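Local coordinates for protein putative exonuclease (Eubacterium rectale, PDB 3L0A) that is of uncertain function, binds a zinc ion through four cysteines, and probably acts as a hydrolase of the PDDEXK nuclease-like superfamily, at residues A[191-196]-A[207-212]; A[148-153]-A[203-208]. One frame throughout, in Å; residues are numbered along the deposited sequence.

Contact 1 of 2, residues A[191-196]-A[207-212]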
ATOM      1  N   PHE A 191      30.035  15.275  -8.226  1.00 18.93           N
ATOM      2  CA  PHE A 191      29.439  14.131  -7.574  1.00 18.47           C
ATOM      3  C   PHE A 191      28.273  13.643  -8.424  1.00 18.96           C
ATOM      4  O   PHE A 191      27.389  14.427  -8.803  1.00 18.41           O
ATOM      5  CB  PHE A 191      28.973  14.520  -6.177  1.00 18.80           C
ATOM      6  CG  PHE A 191      28.406  13.377  -5.390  1.00 17.86           C
ATOM      7  CD1 PHE A 191      29.237  12.433  -4.819  1.00 14.62           C
ATOM      8  CD2 PHE A 191      27.033  13.252  -5.212  1.00 18.08           C
ATOM      9  CE1 PHE A 191      28.720  11.351  -4.127  1.00 15.21           C
ATOM     10  CE2 PHE A 191      26.513  12.204  -4.511  1.00 18.88           C
ATOM     11  CZ  PHE A 191      27.362  11.247  -3.950  1.00 18.70           C
ATOM     12  N   PHE A 192      28.317  12.343  -8.728  1.00 19.55           N
ATOM     13  CA  PHE A 192      27.309  11.625  -9.492  1.00 19.63           C
ATOM     14  C   PHE A 192      26.786  10.429  -8.699  1.00 19.51           C
ATOM     15  O   PHE A 192      27.563   9.696  -8.076  1.00 20.54           O
ATOM     16  CB  PHE A 192      27.923  11.078 -10.762  1.00 19.85           C
ATOM     17  CG  PHE A 192      28.512  12.123 -11.670  1.00 19.91           C
ATOM     18  CD1 PHE A 192      29.843  12.503 -11.542  1.00 18.16           C
ATOM     19  CD2 PHE A 192      27.738  12.701 -12.681  1.00 20.37           C
ATOM     20  CE1 PHE A 192      30.395  13.476 -12.390  1.00 18.83           C
ATOM     21  CE2 PHE A 192      28.296  13.644 -13.563  1.00 20.12           C
ATOM     22  CZ  PHE A 192      29.629  14.034 -13.405  1.00 18.74           C
ATOM     23  N   ILE A 193      25.473  10.252  -8.728  1.00 18.66           N
ATOM     24  CA  ILE A 193      24.813   9.038  -8.272  1.00 18.01           C
ATOM     25  C   ILE A 193      24.548   8.159  -9.469  1.00 18.10           C
ATOM     26  O   ILE A 193      23.988   8.603 -10.485  1.00 17.79           O
ATOM     27  CB  ILE A 193      23.499   9.370  -7.549  1.00 18.31           C
ATOM     28  CG1 ILE A 193      23.820  10.033  -6.196  1.00 17.41           C
ATOM     29  CG2 ILE A 193      22.656   8.107  -7.352  1.00 16.52           C
ATOM     30  CD1 ILE A 193      22.665  10.804  -5.569  1.00 18.74           C
ATOM     31  N   ALA A 194      25.009   6.919  -9.395  1.00 17.93           N
ATOM     32  CA  ALA A 194      24.774   5.969 -10.468  1.00 17.65           C
ATOM     33  C   ALA A 194      23.598   5.136  -9.982  1.00 17.98           C
ATOM     34  O   ALA A 194      23.777   4.189  -9.216  1.00 18.67           O
ATOM     35  CB  ALA A 194      26.033   5.099 -10.719  1.00 17.20           C
ATOM     36  N   GLY A 195      22.389   5.516 -10.380  1.00 17.88           N
ATOM     37  CA  GLY A 195      21.196   4.871  -9.887  1.00 17.97           C
ATOM     38  C   GLY A 195      20.645   3.748 -10.752  1.00 18.61           C
ATOM     39  O   GLY A 195      20.601   3.868 -12.005  1.00 17.62           O
ATOM     40  N   ALA A 196      20.189   2.676 -10.090  1.00 18.15           N
ATOM     41  CA  ALA A 196      19.438   1.605 -10.748  1.00 18.28           C
ATOM     42  C   ALA A 196      18.266   1.277  -9.874  1.00 19.39           C
ATOM     43  O   ALA A 196      18.362   1.407  -8.668  1.00 17.86           O
ATOM     44  CB  ALA A 196      20.305   0.385 -10.967  1.00 18.86           C
ATOM     45  N   ILE A 207      23.199  10.528 -12.424  1.00 20.01           N
ATOM     46  CA  ILE A 207      22.646  11.819 -12.008  1.00 18.99           C
ATOM     47  C   ILE A 207      23.734  12.711 -11.386  1.00 18.57           C
ATOM     48  O   ILE A 207      24.261  12.387 -10.321  1.00 18.78           O
ATOM     49  CB  ILE A 207      21.540  11.639 -10.996  1.00 19.22           C
ATOM     50  CG1 ILE A 207      20.482  10.679 -11.532  1.00 20.62           C
ATOM     51  CG2 ILE A 207      20.890  13.004 -10.619  1.00 17.70           C
ATOM     52  CD1 ILE A 207      20.039   9.647 -10.576  1.00 17.42           C
ATOM     53  N   HIS A 208      24.042  13.832 -12.037  1.00 17.80           N
ATOM     54  CA  HIS A 208      24.956  14.852 -11.480  1.00 17.70           C
ATOM     55  C   HIS A 208      24.216  15.730 -10.460  1.00 17.77           C
ATOM     56  O   HIS A 208      23.214  16.391 -10.791  1.00 17.76           O
ATOM     57  CB  HIS A 208      25.488  15.700 -12.594  1.00 17.14           C
ATOM     58  CG  HIS A 208      26.539  16.685 -12.179  1.00 18.40           C
ATOM     59  ND1 HIS A 208      27.037  17.639 -13.044  1.00 15.98           N
ATOM     60  CD2 HIS A 208      27.154  16.891 -10.989  1.00 16.96           C
ATOM     61  CE1 HIS A 208      27.906  18.395 -12.390  1.00 18.29           C
ATOM     62  NE2 HIS A 208      27.975  17.974 -11.137  1.00 16.18           N
ATOM     63  N   VAL A 209      24.700  15.708  -9.220  1.00 17.74           N
ATOM     64  CA  VAL A 209      24.186  16.568  -8.139  1.00 17.57           C
ATOM     65  C   VAL A 209      25.091  17.801  -8.097  1.00 17.91           C
ATOM     66  O   VAL A 209      26.239  17.707  -7.700  1.00 18.41           O
ATOM     67  CB  VAL A 209      24.220  15.829  -6.776  1.00 18.55           C
ATOM     68  CG1 VAL A 209      23.575  16.674  -5.681  1.00 16.45           C
ATOM     69  CG2 VAL A 209      23.551  14.445  -6.871  1.00 15.98           C
ATOM     70  N   THR A 210      24.600  18.941  -8.575  1.00 17.57           N
ATOM     71  CA  THR A 210      25.429  20.080  -8.835  1.00 17.18           C
ATOM     72  C   THR A 210      25.904  20.812  -7.573  1.00 17.45           C
ATOM     73  O   THR A 210      25.354  20.658  -6.511  1.00 16.30           O
ATOM     74  CB  THR A 210      24.743  21.028  -9.845  1.00 17.18           C
ATOM     75  OG1 THR A 210      23.382  21.213  -9.481  1.00 18.60           O
ATOM     76  CG2 THR A 210      24.770  20.422 -11.252  1.00 17.19           C
ATOM     77  N   ASP A 211      26.981  21.582  -7.711  1.00 18.89           N
ATOM     78  CA  ASP A 211      27.669  22.145  -6.545  1.00 19.90           C
ATOM     79  C   ASP A 211      26.835  23.170  -5.767  1.00 20.08           C
ATOM     80  O   ASP A 211      27.083  23.362  -4.592  1.00 20.32           O
ATOM     81  CB  ASP A 211      29.032  22.737  -6.930  1.00 20.06           C
ATOM     82  CG  ASP A 211      30.033  21.681  -7.485  1.00 20.95           C
ATOM     83  OD1 ASP A 211      29.817  20.475  -7.306  1.00 19.69           O
ATOM     84  OD2 ASP A 211      31.060  22.070  -8.099  1.00 23.38           O
ATOM     85  N   ASN A 212      25.849  23.813  -6.395  1.00 20.79           N
ATOM     86  CA  ASN A 212      24.877  24.674  -5.637  1.00 21.52           C
ATOM     87  C   ASN A 212      24.074  23.963  -4.565  1.00 20.58           C
ATOM     88  O   ASN A 212      23.766  24.543  -3.543  1.00 19.96           O
ATOM     89  CB  ASN A 212      23.884  25.434  -6.556  1.00 22.22           C
ATOM     90  CG  ASN A 212      23.055  24.504  -7.503  1.00 24.63           C
ATOM     91  OD1 ASN A 212      23.558  23.514  -8.061  1.00 27.38           O
ATOM     92  ND2 ASN A 212      21.802  24.889  -7.735  1.00 26.40           N
TER
HETATM   93  O   HOH W   1      28.855  18.172  -8.437  1.00 24.36           O
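Strand 191-196 and the strand part of 207-212 run antiparallel as the two arms of a beta hairpin, their axes 4.7 Å apart, and Ile193 and Ile207 form a hydrogen-bonded pair: Ile207 N to Ile193 O is 2.8 Å, with an N-H...O angle of 170°, and Ile193 N returns a bond to Ile207 O. Phe192 and His208 are the adjoining non-hydrogen-bonded pair. Their ring centroids lie 4.8 Å apart with planes inclined by 35°; Phe192 CZ sits over one imidazole face, offset toward the rim, and Thr210 CG2 covers the opposite face. With CG anti to the backbone N (chi1 -174°), the His208 ring turns its CD2 edge to Phe191 O, 3.3 Å away. On the other side of the sheet, Val209 CG2 lies 4.0 Å from both Ile193 CD1 and Phe191 CD2, meeting the Phe191 ring at its edge. Replacing Phe192 by an alanine is likely to leave one imidazole face without its phenyl neighbour and Tyr110 without its edge-to-face partner. The Phe191, Ile193, Ile207 and Val209 face is thus wholly apolar, whereas Phe192 and His208 pair a phenyl with a polar ring; at the hairpin's end, beside the imidazole edge, a water joins His208 NE2 (2.8 Å), Phe191 N, Val209 O and Asp211 OD1, tying the strands to helix 211-232.

Contact 2 of 2, residues A[148-153]-A[203-208]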
ATOM      1  N   ALA A 148      13.995   1.920  -5.157  1.00 21.30           N
ATOM      2  CA  ALA A 148      12.690   1.580  -5.738  1.00 20.84           C
ATOM      3  C   ALA A 148      12.398   2.400  -6.982  1.00 20.72           C
ATOM      4  O   ALA A 148      11.897   1.876  -8.016  1.00 21.35           O
ATOM      5  CB  ALA A 148      11.525   1.765  -4.658  1.00 21.35           C
ATOM      6  N   SER A 149      12.720   3.684  -6.900  1.00 20.96           N
ATOM      7  CA  SER A 149      12.458   4.650  -7.974  1.00 21.58           C
ATOM      8  C   SER A 149      13.431   5.809  -8.001  1.00 20.86           C
ATOM      9  O   SER A 149      13.774   6.373  -6.960  1.00 20.65           O
ATOM     10  CB  SER A 149      11.040   5.252  -7.831  1.00 22.32           C
ATOM     11  OG  SER A 149      10.600   5.817  -9.075  1.00 23.32           O
ATOM     12  N   ILE A 150      13.849   6.168  -9.223  1.00 20.36           N
ATOM     13  CA  ILE A 150      14.575   7.392  -9.519  1.00 20.20           C
ATOM     14  C   ILE A 150      13.642   8.589  -9.758  1.00 21.05           C
ATOM     15  O   ILE A 150      13.915   9.690  -9.307  1.00 20.86           O
ATOM     16  CB  ILE A 150      15.429   7.196 -10.806  1.00 19.89           C
ATOM     17  CG1 ILE A 150      16.607   6.236 -10.535  1.00 18.09           C
ATOM     18  CG2 ILE A 150      15.885   8.512 -11.336  1.00 19.07           C
ATOM     19  CD1 ILE A 150      17.329   5.746 -11.801  1.00 17.41           C
ATOM     20  N   THR A 151      12.546   8.374 -10.485  1.00 22.86           N
ATOM     21  CA  THR A 151      11.652   9.473 -10.920  1.00 23.31           C
ATOM     22  C   THR A 151      10.559   9.892  -9.931  1.00 24.33           C
ATOM     23  O   THR A 151      10.001  10.984 -10.067  1.00 24.51           O
ATOM     24  CB  THR A 151      10.942   9.094 -12.207  1.00 23.00           C
ATOM     25  OG1 THR A 151      10.355   7.816 -12.009  1.00 21.26           O
ATOM     26  CG2 THR A 151      11.935   9.011 -13.354  1.00 23.60           C
ATOM     27  N   ASP A 152      10.233   9.034  -8.959  1.00 25.57           N
ATOM     28  CA  ASP A 152       9.209   9.365  -7.979  1.00 25.56           C
ATOM     29  C   ASP A 152       9.625  10.547  -7.134  1.00 25.66           C
ATOM     30  O   ASP A 152      10.729  10.571  -6.577  1.00 24.20           O
ATOM     31  CB  ASP A 152       8.871   8.190  -7.076  1.00 26.64           C
ATOM     32  CG  ASP A 152       7.880   7.183  -7.725  1.00 28.95           C
ATOM     33  OD1 ASP A 152       7.357   7.365  -8.850  1.00 34.09           O
ATOM     34  OD2 ASP A 152       7.627   6.167  -7.081  1.00 34.87           O
ATOM     35  N   LEU A 153       8.688  11.514  -7.059  1.00 26.14           N
ATOM     36  CA  LEU A 153       8.758  12.690  -6.192  1.00 26.15           C
ATOM     37  C   LEU A 153       7.965  12.415  -4.919  1.00 27.79           C
ATOM     38  O   LEU A 153       6.948  11.674  -4.961  1.00 28.35           O
ATOM     39  CB  LEU A 153       8.212  13.923  -6.920  1.00 25.34           C
ATOM     40  CG  LEU A 153       8.888  14.325  -8.253  1.00 24.70           C
ATOM     41  CD1 LEU A 153       8.435  15.720  -8.762  1.00 23.34           C
ATOM     42  CD2 LEU A 153      10.388  14.287  -8.138  1.00 15.32           C
ATOM     43  N   ASP A 203      15.218   0.869 -14.210  1.00 22.82           N
ATOM     44  CA  ASP A 203      15.530   2.210 -14.694  1.00 23.86           C
ATOM     45  C   ASP A 203      16.981   2.468 -14.370  1.00 23.09           C
ATOM     46  O   ASP A 203      17.358   2.306 -13.231  1.00 24.28           O
ATOM     47  CB  ASP A 203      14.664   3.206 -13.910  1.00 24.09           C
ATOM     48  CG  ASP A 203      14.471   4.537 -14.609  1.00 24.93           C
ATOM     49  OD1 ASP A 203      14.725   4.645 -15.802  1.00 25.24           O
ATOM     50  OD2 ASP A 203      14.025   5.484 -13.935  1.00 27.91           O
ATOM     51  N   ILE A 204      17.792   2.872 -15.336  1.00 22.44           N
ATOM     52  CA  ILE A 204      19.171   3.292 -15.064  1.00 21.62           C
ATOM     53  C   ILE A 204      19.431   4.747 -15.490  1.00 21.59           C
ATOM     54  O   ILE A 204      19.008   5.144 -16.603  1.00 21.56           O
ATOM     55  CB  ILE A 204      20.265   2.390 -15.778  1.00 21.69           C
ATOM     56  CG1 ILE A 204      20.323   2.663 -17.294  1.00 20.98           C
ATOM     57  CG2 ILE A 204      20.070   0.900 -15.439  1.00 23.10           C
ATOM     58  CD1 ILE A 204      21.117   1.672 -18.103  1.00 14.01           C
ATOM     59  N   ARG A 205      20.168   5.489 -14.630  1.00 20.84           N
ATOM     60  CA  ARG A 205      20.569   6.889 -14.843  1.00 20.50           C
ATOM     61  C   ARG A 205      21.872   7.196 -14.131  1.00 20.01           C
ATOM     62  O   ARG A 205      22.086   6.734 -13.013  1.00 20.60           O
ATOM     63  CB  ARG A 205      19.550   7.871 -14.227  1.00 20.34           C
ATOM     64  CG  ARG A 205      18.191   7.964 -14.855  1.00 19.38           C
ATOM     65  CD  ARG A 205      18.223   8.393 -16.264  1.00 22.74           C
ATOM     66  NE  ARG A 205      16.870   8.485 -16.822  1.00 24.23           N
ATOM     67  CZ  ARG A 205      16.617   8.934 -18.057  1.00 25.74           C
ATOM     68  NH1 ARG A 205      17.609   9.321 -18.857  1.00 26.50           N
ATOM     69  NH2 ARG A 205      15.369   9.006 -18.500  1.00 24.70           N
ATOM     70  N   ILE A 206      22.696   8.037 -14.745  1.00 19.57           N
ATOM     71  CA  ILE A 206      23.763   8.776 -14.062  1.00 19.13           C
ATOM     72  C   ILE A 206      23.222  10.160 -13.707  1.00 19.69           C
ATOM     73  O   ILE A 206      22.789  10.893 -14.592  1.00 22.33           O
ATOM     74  CB  ILE A 206      25.006   8.920 -14.972  1.00 18.84           C
ATOM     75  CG1 ILE A 206      25.675   7.562 -15.209  1.00 17.85           C
ATOM     76  CG2 ILE A 206      26.040   9.817 -14.331  1.00 19.13           C
ATOM     77  CD1 ILE A 206      26.003   6.743 -13.853  1.00 15.19           C
ATOM     78  N   ILE A 207      23.199  10.528 -12.424  1.00 20.01           N
ATOM     79  CA  ILE A 207      22.646  11.819 -12.008  1.00 18.99           C
ATOM     80  C   ILE A 207      23.734  12.711 -11.386  1.00 18.57           C
ATOM     81  O   ILE A 207      24.261  12.387 -10.321  1.00 18.78           O
ATOM     82  CB  ILE A 207      21.540  11.639 -10.996  1.00 19.22           C
ATOM     83  CG1 ILE A 207      20.482  10.679 -11.532  1.00 20.62           C
ATOM     84  CG2 ILE A 207      20.890  13.004 -10.619  1.00 17.70           C
ATOM     85  CD1 ILE A 207      20.039   9.647 -10.576  1.00 17.42           C
ATOM     86  N   HIS A 208      24.042  13.832 -12.037  1.00 17.80           N
ATOM     87  CA  HIS A 208      24.956  14.852 -11.480  1.00 17.70           C
ATOM     88  C   HIS A 208      24.216  15.730 -10.460  1.00 17.77           C
ATOM     89  O   HIS A 208      23.214  16.391 -10.791  1.00 17.76           O
ATOM     90  CB  HIS A 208      25.488  15.700 -12.594  1.00 17.14           C
ATOM     91  CG  HIS A 208      26.539  16.685 -12.179  1.00 18.40           C
ATOM     92  ND1 HIS A 208      27.037  17.639 -13.044  1.00 15.98           N
ATOM     93  CD2 HIS A 208      27.154  16.891 -10.989  1.00 16.96           C
ATOM     94  CE1 HIS A 208      27.906  18.395 -12.390  1.00 18.29           C
ATOM     95  NE2 HIS A 208      27.975  17.974 -11.137  1.00 16.18           N
TER
HETATM   96  O   HOH W   2      12.838   5.185 -11.794  1.00 18.37           O
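A water molecule is held between the two segments by Asp203 OD2, to which it donates at 2.5 Å, and by the backbone of Ile150, whose N gives it a hydrogen bond of 2.9 Å. The loop and the residue just before strand 204-209 are thus joined through solvent, with their nearest CA atoms, those of Ile150 and Asp203, still 7.4 Å apart. Asp203 has its CG anti to the backbone N (chi1 -158°), which carries the carboxylate toward the loop. Its two oxygens divide the work: OD2 takes the water, while OD1 forms a salt bridge with Arg251 of the second subunit.

Ile150 supplies most of the direct packing. Ile150 CB lies 3.8 Å from Asp203 OD2, so the aliphatic branch point sits beside the carboxylate oxygen that holds the water. The extended arm (chi2 168°) carries Ile150 CD1 onward to Asp203 O, 3.7 Å away, and, on the strand, to Arg205 CG at 3.9 Å. There the isoleucine crosses the arginine at about a right angle and meets the aliphatic root of that side chain. The other branch, Ile150 CG2, faces Ile207 CD1 at 4.4 Å, a looser apolar approach. Within the loop, Asp152 N bonds to Ser149 OG at 3.2 Å, an ST motif that closes the turn carrying Ile150.

The loop follows strand 140-147 and leads into strand 154-156, and it packs against strand 204-209 beside strand 191-197, where Ile150 also touches Thr197. Phe107 of helix 105-110 packs on Ile204 and Ile206, whose CB atoms point away from the loop.

Contact 1 and contact 2 both use strand 204-209 and share Ile207 and His208; their centres are about 10 Å apart. Both are largely buried, yet they are built differently. Contact 1 is pairing within the sheet, with direct backbone bonds and 361 Å² buried, whereas contact 2 sets an irregular loop against the strand through one water and a single isoleucine, burying 206 Å². The hairpin continues from one to the other: Gly195 N lies 2.9 Å from Arg205 O, a probable hydrogen bond, and Gly195 O is 3.8 Å from Ile150 CD1. The second subunit reaches both, extending the sheet at Ile207 and His208 by a parallel ladder.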